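Local atomic coordinates of putative prolyl-tRNA synthetase (Leishmania major, PDB entry 5XIL), a protein that probably catalyses the ATP-dependent attachment of L-proline to tRNA(Pro), giving prolyl-tRNA, AMP and diphosphate for protein synthesis. Residues Val195-Glu203 and Ala474-Glu482; Glu348-Glu357 and Leu368-Arg378. All coordinates share one frame; numbering follows the deposited sequence. Where two conformers were deposited one is given.

Overall arrangement
Two strand pairings on opposite sides of the chain's centre, their centres 38 Å apart, share no element and do not touch. Contact 1 joins parts distant in sequence: strand 195-198 of the class II catalytic core meets strand 475-480 of the C-terminal zinc-binding region. It is partly buried, and its short ladder gives way to water-linked polar groups. Contact 2 is local, more deeply buried, and lies within the anticodon-binding domain, where strands 354-358 and 367-372 are neighbours in one mixed sheet. There the ladder is longer, one sheet face is aliphatic, and the other carries a compact Arg-Glu-Arg salt-bridge cluster.

Contact 1. Residues Val195-Glu203 and Ala474-Glu482; sequences VRGRKTEKE and AKTLCIPFE
Arg196 O is approached by three groups: the backbone N of Phe481, 3.0 Å away on a nearly straight line (171° at the hydrogen), water 1, which also accepts from Glu482 N, and the CA-H of Pro480. The antiparallel ladder continues at Arg198, where Ile479 N gives to Arg198 O at 2.8 Å and Arg198 N gives back to Ile479 O. Between these bonds Gly197 has no side chain, and the Phe481 ring lies flat over it, centroid 3.7 Å from Gly197 CA, in a CH-pi contact. With CG anti to its carbonyl carbon (chi1 -66°), Phe481 turns back over strand 195-198 and also rests on Leu176 and Leu179 of helix 168-189. Val195 CG1 meets Cys478 SG at 3.6 Å and leans on Pro480 CB, while in one of its two conformers the Arg198 side chain runs alongside Ile479. Farther on the backbones part and side chains take over. Thr200 and Thr476 reach tip to tip, their OG1 atoms 3.3 Å apart, and both hydroxyls bond Glu444 OE2 of helix 441-455; water 3 joins Thr200 N to Thr476 OG1. Glu203 crosses Lys475 at about a right angle, and Lys475 NZ meets Glu203 OE1 at 3.2 Å from the syn side, 34° out of the carboxylate plane. Water 4 ties Glu203 OE2 to Thr476 N. Lys199, bent at chi2, makes a weak bond from NZ to Leu477 O, within the classic beta bulge that Leu477 and Cys478 form opposite Leu507; its salt bridge goes to Glu215. The chemistry thus grades from straight backbone bonds under an aromatic lid to a water-linked cluster of charged and hydroxyl groups, and it joins the catalytic core to the C-terminal region, with the zinc ion about 11 Å from the Thr476 side chain.

Contact 2. Residues Glu348-Glu357 and Leu368-Arg378; sequences EVKGVPLRVE and LAVAVRHSGAR
Leu354 pushes its CD2 methyl into the notch between Val370 CG1, 3.9 Å away, and Val372 CG2. Farther along the same face, Val356 sets one methyl against Leu368 CB and the other against Val370 CG2; Leu395 of helix 387-412 packs on Leu354. On the opposite face the small Ala369 and Ala371 leave room for larger partners. Arg355 lays one face of its guanidinium over the Ala371 methyl, with NH2 3.6 Å from CB, while Phe344 makes a cation-pi contact with the same guanidinium. Glu357 OE2 takes three donors: Arg355 NE and NH2, side-on, and Arg378 NH1 at 2.9 Å. Arg378 NH2 holds OE1, so this arginine grips end-on, coming from above the carboxylate plane. The shared carboxylate probably offsets the closeness of the two arginines, whose guanidinium planes are 34° apart. Where the strands end, Arg373 swings across to the helix: CG anti to its backbone N (chi1 176°) and a bend at chi2 bring NE to Glu348 O at 2.8 Å. That helix closes in a Schellman motif at Gly351. Straight backbone bonds pair Arg355 with Ala371 in both directions, in the antiparallel part of the mixed five-stranded sheet of the class II synthetase anticodon-binding domain.

Contact 1. Residues Val195-Glu203 and Ala474-Glu482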
ATOM      1  N   VAL A 195       8.121   9.862 -23.456  1.00 10.35           N
ATOM      2  CA  VAL A 195       8.653  11.207 -23.778  1.00 12.40           C
ATOM      3  C   VAL A 195       8.367  12.197 -22.650  1.00 11.65           C
ATOM      4  O   VAL A 195       7.221  12.525 -22.415  1.00 10.94           O
ATOM      5  CB  VAL A 195       8.083  11.747 -25.143  1.00 12.66           C
ATOM      6  CG1 VAL A 195       8.578  13.162 -25.418  1.00 12.98           C
ATOM      7  CG2 VAL A 195       8.577  10.831 -26.252  1.00 15.08           C
ATOM      8  N   ARG A 196       9.387  12.617 -21.914  1.00 12.40           N
ATOM      9  CA  ARG A 196       9.211  13.663 -20.883  1.00 11.70           C
ATOM     10  C   ARG A 196       9.077  14.968 -21.590  1.00 11.98           C
ATOM     11  O   ARG A 196       9.911  15.305 -22.435  1.00 12.39           O
ATOM     12  CB  ARG A 196      10.465  13.709 -19.998  1.00 12.45           C
ATOM     13  CG  ARG A 196      10.755  12.449 -19.200  1.00 11.30           C
ATOM     14  CD  ARG A 196      12.250  12.400 -18.894  1.00 12.94           C
ATOM     15  NE  ARG A 196      12.662  11.315 -18.002  1.00 13.49           N
ATOM     16  CZ  ARG A 196      12.855  10.067 -18.342  1.00 13.31           C
ATOM     17  NH1 ARG A 196      12.629   9.681 -19.558  1.00 14.19           N
ATOM     18  NH2 ARG A 196      13.353   9.219 -17.431  1.00 13.77           N
ATOM     19  N   GLY A 197       8.083  15.771 -21.200  1.00 12.43           N
ATOM     20  CA  GLY A 197       7.939  17.106 -21.817  1.00 11.62           C
ATOM     21  C   GLY A 197       6.939  17.973 -21.068  1.00 11.63           C
ATOM     22  O   GLY A 197       6.484  17.629 -19.972  1.00 11.34           O
ATOM     23  N   ARG A 198       6.664  19.136 -21.651  1.00 12.29           N
ATOM     24  CA  ARG A 198       5.748  20.080 -21.083  0.55 12.15           C
ATOM     25  C   ARG A 198       4.528  20.203 -21.979  1.00 11.69           C
ATOM     26  O   ARG A 198       4.623  20.267 -23.221  1.00 11.93           O
ATOM     27  CB  ARG A 198       6.415  21.458 -20.971  0.55 12.87           C
ATOM     28  CG  ARG A 198       5.638  22.428 -20.119  0.55 13.29           C
ATOM     29  CD  ARG A 198       6.213  23.851 -20.111  0.55 14.98           C
ATOM     30  NE  ARG A 198       6.705  24.339 -21.398  0.55 14.29           N
ATOM     31  CZ  ARG A 198       7.981  24.371 -21.783  0.55 14.53           C
ATOM     32  NH1 ARG A 198       8.944  23.874 -21.005  0.55 14.85           N
ATOM     33  NH2 ARG A 198       8.289  24.858 -22.987  0.55 13.93           N
ATOM     34  N   LYS A 199       3.364  20.266 -21.371  1.00 11.91           N
ATOM     35  CA  LYS A 199       2.184  20.463 -22.126  1.00 11.23           C
ATOM     36  C   LYS A 199       2.171  21.892 -22.716  1.00 12.15           C
ATOM     37  O   LYS A 199       2.755  22.825 -22.131  1.00 11.38           O
ATOM     38  CB  LYS A 199       0.923  20.233 -21.314  1.00 11.39           C
ATOM     39  CG  LYS A 199       0.704  18.808 -20.835  1.00 12.15           C
ATOM     40  CD  LYS A 199       0.351  17.881 -21.965  1.00 13.04           C
ATOM     41  CE  LYS A 199      -0.377  16.674 -21.397  1.00 13.79           C
ATOM     42  NZ  LYS A 199      -0.633  15.665 -22.454  1.00 12.96           N
ATOM     43  N   THR A 200       1.587  22.041 -23.900  1.00 11.42           N
ATOM     44  CA  THR A 200       1.291  23.423 -24.377  1.00 14.19           C
ATOM     45  C   THR A 200       0.316  24.138 -23.444  1.00 13.60           C
ATOM     46  O   THR A 200      -0.457  23.519 -22.641  1.00 13.31           O
ATOM     47  CB  THR A 200       0.685  23.414 -25.804  1.00 13.93           C
ATOM     48  OG1 THR A 200      -0.600  22.790 -25.756  1.00 13.80           O
ATOM     49  CG2 THR A 200       1.598  22.702 -26.774  1.00 13.59           C
ATOM     50  N   GLU A 201       0.248  25.457 -23.594  1.00 15.23           N
ATOM     51  CA  GLU A 201      -0.810  26.240 -22.895  0.50 15.60           C
ATOM     52  C   GLU A 201      -2.187  25.663 -23.064  1.00 14.65           C
ATOM     53  O   GLU A 201      -2.963  25.544 -22.100  1.00 16.64           O
ATOM     54  CB  GLU A 201      -0.798  27.706 -23.378  0.50 17.27           C
ATOM     55  CG  GLU A 201       0.290  28.540 -22.774  0.50 17.79           C
ATOM     56  CD  GLU A 201       0.132  28.765 -21.277  0.50 19.33           C
ATOM     57  OE1 GLU A 201      -0.965  29.076 -20.771  0.50 22.17           O
ATOM     58  OE2 GLU A 201       1.158  28.672 -20.594  0.50 18.34           O
ATOM     59  N   LYS A 202      -2.526  25.264 -24.293  1.00 14.86           N
ATOM     60  CA  LYS A 202      -3.846  24.699 -24.577  1.00 16.33           C
ATOM     61  C   LYS A 202      -4.072  23.376 -23.790  1.00 16.43           C
ATOM     62  O   LYS A 202      -5.132  23.069 -23.312  1.00 14.72           O
ATOM     63  CB  LYS A 202      -3.967  24.393 -26.115  1.00 17.72           C
ATOM     64  CG  LYS A 202      -5.311  23.774 -26.520  1.00 22.15           C
ATOM     65  CD  LYS A 202      -5.411  23.588 -28.034  1.00 27.42           C
ATOM     66  CE  LYS A 202      -6.765  23.034 -28.515  1.00 31.27           C
ATOM     67  NZ  LYS A 202      -6.999  22.882 -30.042  1.00 36.27           N
ATOM     68  N   GLU A 203      -3.040  22.581 -23.652  1.00 16.07           N
ATOM     69  CA  GLU A 203      -3.235  21.230 -23.099  1.00 16.39           C
ATOM     70  C   GLU A 203      -2.917  21.062 -21.614  1.00 15.99           C
ATOM     71  O   GLU A 203      -3.097  19.997 -21.060  1.00 15.15           O
ATOM     72  CB  GLU A 203      -2.370  20.223 -23.901  1.00 15.55           C
ATOM     73  CG  GLU A 203      -2.833  20.093 -25.336  1.00 16.26           C
ATOM     74  CD  GLU A 203      -4.142  19.358 -25.504  1.00 20.23           C
ATOM     75  OE1 GLU A 203      -4.448  18.435 -24.731  1.00 22.88           O
ATOM     76  OE2 GLU A 203      -4.795  19.640 -26.510  1.00 22.79           O
ATOM     77  N   ALA A 474      -5.008  15.690 -35.030  1.00 13.01           N
ATOM     78  CA  ALA A 474      -3.839  15.554 -34.181  1.00 13.24           C
ATOM     79  C   ALA A 474      -3.778  16.697 -33.159  1.00 15.96           C
ATOM     80  O   ALA A 474      -3.821  17.880 -33.530  1.00 16.12           O
ATOM     81  CB  ALA A 474      -2.605  15.625 -35.019  1.00 15.16           C
ATOM     82  N   LYS A 475      -3.570  16.363 -31.890  1.00 13.59           N
ATOM     83  CA  LYS A 475      -3.336  17.392 -30.907  1.00 14.32           C
ATOM     84  C   LYS A 475      -1.877  17.453 -30.589  1.00 14.13           C
ATOM     85  O   LYS A 475      -1.105  16.559 -31.072  1.00 12.02           O
ATOM     86  CB  LYS A 475      -4.150  17.090 -29.641  1.00 17.47           C
ATOM     87  CG  LYS A 475      -3.811  15.798 -28.932  1.00 19.01           C
ATOM     88  CD  LYS A 475      -4.833  15.763 -27.801  1.00 23.55           C
ATOM     89  CE  LYS A 475      -4.376  15.093 -26.581  1.00 28.33           C
ATOM     90  NZ  LYS A 475      -5.381  15.498 -25.529  1.00 33.44           N
ATOM     91  N   THR A 476      -1.462  18.404 -29.751  1.00 11.51           N
ATOM     92  CA  THR A 476      -0.127  18.350 -29.230  1.00 12.55           C
ATOM     93  C   THR A 476      -0.178  17.365 -28.031  1.00 12.31           C
ATOM     94  O   THR A 476      -1.163  17.274 -27.274  1.00 12.09           O
ATOM     95  CB  THR A 476       0.472  19.654 -28.781  1.00 12.82           C
ATOM     96  OG1 THR A 476      -0.361  20.238 -27.800  1.00 13.30           O
ATOM     97  CG2 THR A 476       0.655  20.639 -29.971  1.00 14.20           C
ATOM     98  N   LEU A 477       0.877  16.601 -27.972  1.00 11.71           N
ATOM     99  CA  LEU A 477       1.145  15.660 -26.894  1.00 12.36           C
ATOM    100  C   LEU A 477       2.075  16.317 -25.836  1.00 11.61           C
ATOM    101  O   LEU A 477       1.679  16.449 -24.685  1.00 12.64           O
ATOM    102  CB  LEU A 477       1.665  14.334 -27.440  1.00 12.15           C
ATOM    103  CG  LEU A 477       0.800  13.684 -28.517  1.00 13.77           C
ATOM    104  CD1 LEU A 477       1.530  12.426 -28.971  1.00 15.04           C
ATOM    105  CD2 LEU A 477      -0.576  13.290 -28.015  1.00 14.76           C
ATOM    106  N   CYS A 478       3.232  16.828 -26.237  1.00 12.08           N
ATOM    107  CA  CYS A 478       4.078  17.602 -25.349  1.00 12.31           C
ATOM    108  C   CYS A 478       5.122  18.268 -26.183  1.00 12.93           C
ATOM    109  O   CYS A 478       5.388  17.851 -27.338  1.00 12.43           O
ATOM    110  CB  CYS A 478       4.780  16.776 -24.260  1.00 14.23           C
ATOM    111  SG  CYS A 478       6.023  15.662 -24.883  1.00 15.92           S
ATOM    112  N   ILE A 479       5.741  19.271 -25.583  1.00 12.45           N
ATOM    113  CA  ILE A 479       6.980  19.833 -26.070  1.00 12.93           C
ATOM    114  C   ILE A 479       8.069  19.028 -25.349  1.00 13.18           C
ATOM    115  O   ILE A 479       8.186  19.155 -24.127  1.00 12.93           O
ATOM    116  CB  ILE A 479       7.178  21.304 -25.670  1.00 14.42           C
ATOM    117  CG1 ILE A 479       6.019  22.078 -26.204  1.00 15.96           C
ATOM    118  CG2 ILE A 479       8.440  21.843 -26.340  1.00 14.41           C
ATOM    119  CD1 ILE A 479       5.503  23.130 -25.297  1.00 21.23           C
ATOM    120  N   PRO A 480       8.779  18.157 -26.078  1.00 12.26           N
ATOM    121  CA  PRO A 480       9.771  17.294 -25.419  1.00 13.91           C
ATOM    122  C   PRO A 480      10.939  18.068 -24.832  1.00 14.88           C
ATOM    123  O   PRO A 480      11.431  18.999 -25.465  1.00 15.70           O
ATOM    124  CB  PRO A 480      10.248  16.373 -26.536  1.00 14.07           C
ATOM    125  CG  PRO A 480       9.320  16.515 -27.617  1.00 14.60           C
ATOM    126  CD  PRO A 480       8.595  17.806 -27.501  1.00 13.39           C
ATOM    127  N   PHE A 481      11.375  17.687 -23.638  1.00 14.98           N
ATOM    128  CA  PHE A 481      12.529  18.305 -23.031  1.00 16.63           C
ATOM    129  C   PHE A 481      13.771  17.972 -23.861  1.00 18.56           C
ATOM    130  O   PHE A 481      14.645  18.789 -23.979  1.00 20.03           O
ATOM    131  CB  PHE A 481      12.706  17.841 -21.573  1.00 16.79           C
ATOM    132  CG  PHE A 481      11.603  18.282 -20.641  1.00 16.91           C
ATOM    133  CD1 PHE A 481      11.079  19.534 -20.722  1.00 19.26           C
ATOM    134  CD2 PHE A 481      11.178  17.479 -19.621  1.00 16.85           C
ATOM    135  CE1 PHE A 481      10.067  19.967 -19.909  1.00 18.78           C
ATOM    136  CE2 PHE A 481      10.170  17.902 -18.757  1.00 18.05           C
ATOM    137  CZ  PHE A 481       9.602  19.143 -18.909  1.00 18.87           C
ATOM    138  N   GLU A 482      13.813  16.790 -24.463  1.00 20.06           N
ATOM    139  CA  GLU A 482      14.918  16.392 -25.331  0.55 21.74           C
ATOM    140  C   GLU A 482      14.532  16.799 -26.739  1.00 19.84           C
ATOM    141  O   GLU A 482      13.720  16.121 -27.344  1.00 20.61           O
ATOM    142  CB  GLU A 482      15.136  14.868 -25.244  0.55 23.08           C
ATOM    143  CG  GLU A 482      16.298  14.345 -26.098  0.55 27.36           C
ATOM    144  CD  GLU A 482      16.773  12.961 -25.657  0.55 28.53           C
ATOM    145  OE1 GLU A 482      15.961  12.011 -25.608  0.55 32.37           O
ATOM    146  OE2 GLU A 482      17.967  12.848 -25.313  0.55 33.61           O
TER
HETATM  147  O   HOH W   1      12.021  14.428 -23.786  1.00 13.97           O
HETATM  148  O   HOH W   2      -1.727  16.651 -24.766  1.00 16.51           O
HETATM  149  O   HOH W   3       0.717  19.518 -25.236  1.00  9.92           O
HETATM  150  O   HOH W   4      -3.435  20.353 -28.848  1.00 16.63           O

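Contact 2. Residues Glu348-Glu357 and Leu368-Arg378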
ATOM      1  N   GLU A 348       1.398 -18.768 -21.685  1.00 16.99           N
ATOM      2  CA  GLU A 348       1.771 -17.907 -22.798  0.58 17.35           C
ATOM      3  C   GLU A 348       0.835 -16.732 -22.892  1.00 16.82           C
ATOM      4  O   GLU A 348       1.263 -15.583 -23.041  1.00 16.53           O
ATOM      5  CB  GLU A 348       1.726 -18.668 -24.122  0.58 19.01           C
ATOM      6  CG  GLU A 348       2.180 -17.849 -25.319  0.58 19.45           C
ATOM      7  CD  GLU A 348       2.525 -18.729 -26.496  0.58 22.97           C
ATOM      8  OE1 GLU A 348       1.610 -19.126 -27.248  0.58 22.20           O
ATOM      9  OE2 GLU A 348       3.712 -19.057 -26.633  0.58 23.31           O
ATOM     10  N   VAL A 349      -0.452 -17.033 -22.827  1.00 15.74           N
ATOM     11  CA  VAL A 349      -1.425 -15.982 -22.942  1.00 16.85           C
ATOM     12  C   VAL A 349      -1.347 -14.965 -21.782  1.00 16.36           C
ATOM     13  O   VAL A 349      -1.600 -13.755 -21.944  1.00 15.43           O
ATOM     14  CB  VAL A 349      -2.828 -16.578 -23.063  1.00 18.21           C
ATOM     15  CG1 VAL A 349      -3.856 -15.449 -23.039  1.00 20.08           C
ATOM     16  CG2 VAL A 349      -2.923 -17.370 -24.386  1.00 19.71           C
ATOM     17  N   LYS A 350      -0.989 -15.467 -20.588  1.00 16.89           N
ATOM     18  CA  LYS A 350      -0.821 -14.621 -19.407  1.00 15.17           C
ATOM     19  C   LYS A 350       0.416 -13.828 -19.503  1.00 13.79           C
ATOM     20  O   LYS A 350       0.519 -12.775 -18.886  1.00 13.55           O
ATOM     21  CB  LYS A 350      -0.833 -15.424 -18.112  1.00 16.69           C
ATOM     22  CG  LYS A 350      -2.205 -15.986 -17.783  1.00 18.86           C
ATOM     23  CD  LYS A 350      -2.207 -16.962 -16.619  1.00 19.93           C
ATOM     24  CE  LYS A 350      -1.923 -16.245 -15.320  1.00 23.17           C
ATOM     25  NZ  LYS A 350      -3.120 -15.382 -15.031  1.00 24.59           N
ATOM     26  N   GLY A 351       1.394 -14.307 -20.268  1.00 12.54           N
ATOM     27  CA  GLY A 351       2.612 -13.571 -20.438  1.00 12.67           C
ATOM     28  C   GLY A 351       3.683 -13.821 -19.411  1.00 11.89           C
ATOM     29  O   GLY A 351       4.558 -12.967 -19.243  1.00 12.06           O
ATOM     30  N   VAL A 352       3.694 -15.003 -18.789  1.00 11.98           N
ATOM     31  CA  VAL A 352       4.728 -15.344 -17.832  0.73 11.48           C
ATOM     32  C   VAL A 352       6.055 -15.196 -18.524  1.00 10.58           C
ATOM     33  O   VAL A 352       6.166 -15.675 -19.597  1.00 10.10           O
ATOM     34  CB  VAL A 352       4.680 -16.783 -17.341  0.73 12.73           C
ATOM     35  CG1 VAL A 352       5.724 -16.923 -16.228  0.73 11.64           C
ATOM     36  CG2 VAL A 352       3.319 -17.095 -16.832  0.73 14.27           C
ATOM     37  N   PRO A 353       6.987 -14.432 -17.971  1.00  9.95           N
ATOM     38  CA  PRO A 353       8.228 -14.168 -18.683  1.00  9.65           C
ATOM     39  C   PRO A 353       9.034 -15.434 -19.146  1.00 11.72           C
ATOM     40  O   PRO A 353       9.598 -15.435 -20.254  1.00 11.78           O
ATOM     41  CB  PRO A 353       9.010 -13.389 -17.655  1.00 10.50           C
ATOM     42  CG  PRO A 353       8.019 -12.575 -16.922  1.00 10.39           C
ATOM     43  CD  PRO A 353       6.806 -13.458 -16.882  1.00 10.63           C
ATOM     44  N   LEU A 354       9.100 -16.453 -18.284  1.00 10.51           N
ATOM     45  CA  LEU A 354       9.929 -17.640 -18.578  1.00 11.14           C
ATOM     46  C   LEU A 354       9.138 -18.873 -18.299  1.00 11.48           C
ATOM     47  O   LEU A 354       8.383 -18.958 -17.287  1.00 12.39           O
ATOM     48  CB  LEU A 354      11.172 -17.655 -17.714  1.00 11.66           C
ATOM     49  CG  LEU A 354      12.221 -16.568 -17.885  1.00 11.41           C
ATOM     50  CD1 LEU A 354      13.331 -16.663 -16.882  1.00 11.68           C
ATOM     51  CD2 LEU A 354      12.699 -16.528 -19.317  1.00 11.85           C
ATOM     52  N   ARG A 355       9.252 -19.860 -19.177  1.00 11.89           N
ATOM     53  CA  ARG A 355       8.677 -21.125 -18.937  1.00 12.24           C
ATOM     54  C   ARG A 355       9.821 -22.184 -18.897  1.00 12.63           C
ATOM     55  O   ARG A 355      10.665 -22.174 -19.771  1.00 12.93           O
ATOM     56  CB  ARG A 355       7.750 -21.521 -20.035  1.00 13.55           C
ATOM     57  CG  ARG A 355       7.330 -23.003 -19.936  1.00 15.95           C
ATOM     58  CD  ARG A 355       6.365 -23.413 -21.024  1.00 18.08           C
ATOM     59  NE  ARG A 355       6.936 -23.521 -22.360  1.00 20.01           N
ATOM     60  CZ  ARG A 355       6.481 -22.877 -23.425  1.00 21.70           C
ATOM     61  NH1 ARG A 355       5.504 -21.965 -23.320  1.00 22.42           N
ATOM     62  NH2 ARG A 355       7.052 -23.090 -24.613  1.00 22.42           N
ATOM     63  N   VAL A 356       9.809 -23.017 -17.872  1.00 13.92           N
ATOM     64  CA  VAL A 356      10.767 -24.122 -17.701  1.00 15.13           C
ATOM     65  C   VAL A 356       9.982 -25.382 -17.989  1.00 15.78           C
ATOM     66  O   VAL A 356       8.984 -25.628 -17.357  1.00 17.37           O
ATOM     67  CB  VAL A 356      11.383 -24.209 -16.279  1.00 15.45           C
ATOM     68  CG1 VAL A 356      12.167 -25.545 -16.156  1.00 15.34           C
ATOM     69  CG2 VAL A 356      12.280 -23.073 -15.948  1.00 16.24           C
ATOM     70  N   GLU A 357      10.439 -26.144 -18.966  1.00 16.22           N
ATOM     71  CA  GLU A 357       9.857 -27.398 -19.356  1.00 18.88           C
ATOM     72  C   GLU A 357      10.802 -28.473 -18.800  1.00 21.32           C
ATOM     73  O   GLU A 357      11.987 -28.464 -19.146  1.00 22.08           O
ATOM     74  CB  GLU A 357       9.799 -27.469 -20.886  1.00 21.02           C
ATOM     75  CG  GLU A 357       9.170 -26.255 -21.553  1.00 22.62           C
ATOM     76  CD  GLU A 357       9.318 -26.174 -23.073  1.00 25.31           C
ATOM     77  OE1 GLU A 357       9.779 -27.176 -23.695  1.00 26.25           O
ATOM     78  OE2 GLU A 357       8.965 -25.116 -23.665  1.00 23.46           O
ATOM     79  N   LEU A 368      17.969 -27.290 -17.668  1.00 20.61           N
ATOM     80  CA  LEU A 368      16.556 -26.868 -17.789  1.00 19.58           C
ATOM     81  C   LEU A 368      16.326 -26.281 -19.145  1.00 17.76           C
ATOM     82  O   LEU A 368      17.100 -25.477 -19.590  1.00 18.35           O
ATOM     83  CB  LEU A 368      16.293 -25.781 -16.732  1.00 19.89           C
ATOM     84  CG  LEU A 368      16.637 -26.154 -15.281  1.00 22.35           C
ATOM     85  CD1 LEU A 368      16.321 -25.000 -14.373  1.00 24.95           C
ATOM     86  CD2 LEU A 368      15.888 -27.426 -14.889  1.00 23.93           C
ATOM     87  N   ALA A 369      15.254 -26.666 -19.800  1.00 17.17           N
ATOM     88  CA  ALA A 369      14.866 -26.056 -21.033  1.00 16.73           C
ATOM     89  C   ALA A 369      13.962 -24.850 -20.727  1.00 16.91           C
ATOM     90  O   ALA A 369      12.895 -25.029 -20.172  1.00 16.19           O
ATOM     91  CB  ALA A 369      14.084 -27.037 -21.864  1.00 18.04           C
ATOM     92  N   VAL A 370      14.378 -23.682 -21.151  1.00 17.19           N
ATOM     93  CA  VAL A 370      13.738 -22.426 -20.774  1.00 16.24           C
ATOM     94  C   VAL A 370      13.276 -21.760 -22.043  1.00 16.87           C
ATOM     95  O   VAL A 370      14.032 -21.598 -22.959  1.00 17.71           O
ATOM     96  CB  VAL A 370      14.709 -21.510 -20.050  1.00 17.29           C
ATOM     97  CG1 VAL A 370      14.017 -20.185 -19.656  1.00 18.80           C
ATOM     98  CG2 VAL A 370      15.243 -22.181 -18.833  1.00 18.49           C
ATOM     99  N   ALA A 371      11.992 -21.460 -22.104  1.00 14.03           N
ATOM    100  CA  ALA A 371      11.412 -20.782 -23.221  1.00 14.00           C
ATOM    101  C   ALA A 371      11.140 -19.342 -22.776  1.00 14.19           C
ATOM    102  O   ALA A 371      10.416 -19.154 -21.765  1.00 12.47           O
ATOM    103  CB  ALA A 371      10.086 -21.455 -23.527  1.00 13.27           C
ATOM    104  N   VAL A 372      11.720 -18.362 -23.481  1.00 14.42           N
ATOM    105  CA  VAL A 372      11.550 -16.936 -23.182  1.00 13.48           C
ATOM    106  C   VAL A 372      10.342 -16.365 -23.922  1.00 13.76           C
ATOM    107  O   VAL A 372      10.249 -16.446 -25.165  1.00 13.24           O
ATOM    108  CB  VAL A 372      12.793 -16.152 -23.619  1.00 14.69           C
ATOM    109  CG1 VAL A 372      12.697 -14.733 -23.221  1.00 15.28           C
ATOM    110  CG2 VAL A 372      14.033 -16.793 -23.042  1.00 16.95           C
ATOM    111  N   ARG A 373       9.348 -15.890 -23.168  1.00 12.87           N
ATOM    112  CA  ARG A 373       8.103 -15.484 -23.733  1.00 11.81           C
ATOM    113  C   ARG A 373       8.196 -14.295 -24.754  1.00 12.31           C
ATOM    114  O   ARG A 373       7.571 -14.342 -25.839  1.00 12.00           O
ATOM    115  CB  ARG A 373       7.118 -15.130 -22.641  1.00 12.53           C
ATOM    116  CG  ARG A 373       5.762 -14.583 -23.127  1.00 12.25           C
ATOM    117  CD  ARG A 373       4.924 -15.537 -23.918  1.00 13.07           C
ATOM    118  NE  ARG A 373       3.676 -14.918 -24.334  1.00 13.57           N
ATOM    119  CZ  ARG A 373       3.514 -14.175 -25.403  1.00 14.12           C
ATOM    120  NH1 ARG A 373       4.502 -14.008 -26.305  1.00 15.15           N
ATOM    121  NH2 ARG A 373       2.345 -13.641 -25.604  1.00 14.05           N
ATOM    122  N   HIS A 374       8.923 -13.266 -24.443  1.00 13.04           N
ATOM    123  CA  HIS A 374       8.880 -12.087 -25.309  1.00 13.34           C
ATOM    124  C   HIS A 374       9.501 -12.391 -26.676  1.00 14.67           C
ATOM    125  O   HIS A 374       8.998 -11.928 -27.640  1.00 15.02           O
ATOM    126  CB  HIS A 374       9.514 -10.872 -24.640  1.00 14.18           C
ATOM    127  CG  HIS A 374      11.000 -10.919 -24.572  1.00 15.06           C
ATOM    128  ND1 HIS A 374      11.797 -10.291 -25.497  1.00 15.09           N
ATOM    129  CD2 HIS A 374      11.838 -11.530 -23.699  1.00 15.13           C
ATOM    130  CE1 HIS A 374      13.061 -10.490 -25.180  1.00 15.93           C
ATOM    131  NE2 HIS A 374      13.112 -11.257 -24.107  1.00 15.93           N
ATOM    132  N   SER A 375      10.571 -13.197 -26.710  1.00 15.52           N
ATOM    133  CA  SER A 375      11.405 -13.388 -27.903  1.00 16.14           C
ATOM    134  C   SER A 375      11.167 -14.744 -28.546  1.00 17.63           C
ATOM    135  O   SER A 375      11.476 -14.905 -29.712  1.00 16.95           O
ATOM    136  CB  SER A 375      12.892 -13.253 -27.562  1.00 17.39           C
ATOM    137  OG  SER A 375      13.227 -14.302 -26.681  1.00 17.41           O
ATOM    138  N   GLY A 376      10.599 -15.697 -27.810  1.00 16.74           N
ATOM    139  CA  GLY A 376      10.441 -17.049 -28.274  1.00 20.05           C
ATOM    140  C   GLY A 376      11.748 -17.790 -28.249  1.00 20.80           C
ATOM    141  O   GLY A 376      11.816 -18.937 -28.639  1.00 22.66           O
ATOM    142  N   ALA A 377      12.784 -17.208 -27.706  1.00 19.53           N
ATOM    143  CA  ALA A 377      14.068 -17.899 -27.659  1.00 20.89           C
ATOM    144  C   ALA A 377      14.057 -19.066 -26.679  1.00 24.93           C
ATOM    145  O   ALA A 377      13.280 -19.092 -25.737  1.00 21.11           O
ATOM    146  CB  ALA A 377      15.139 -16.931 -27.283  1.00 21.71           C
ATOM    147  N   ARG A 378      14.912 -20.053 -26.923  1.00 22.89           N
ATOM    148  CA  ARG A 378      15.032 -21.191 -26.040  1.00 22.25           C
ATOM    149  C   ARG A 378      16.406 -21.231 -25.496  1.00 23.94           C
ATOM    150  O   ARG A 378      17.349 -21.029 -26.258  1.00 23.88           O
ATOM    151  CB  ARG A 378      14.648 -22.433 -26.780  1.00 24.98           C
ATOM    152  CG  ARG A 378      13.177 -22.449 -27.096  1.00 24.47           C
ATOM    153  CD  ARG A 378      12.778 -23.739 -27.760  1.00 27.99           C
ATOM    154  NE  ARG A 378      12.859 -24.887 -26.843  1.00 26.34           N
ATOM    155  CZ  ARG A 378      11.912 -25.229 -25.967  1.00 26.83           C
ATOM    156  NH1 ARG A 378      10.792 -24.520 -25.844  1.00 28.44           N
ATOM    157  NH2 ARG A 378      12.091 -26.277 -25.179  1.00 27.40           N
TER
HETATM  158  O   HOH W   5       9.792 -12.925 -21.666  1.00 12.26           O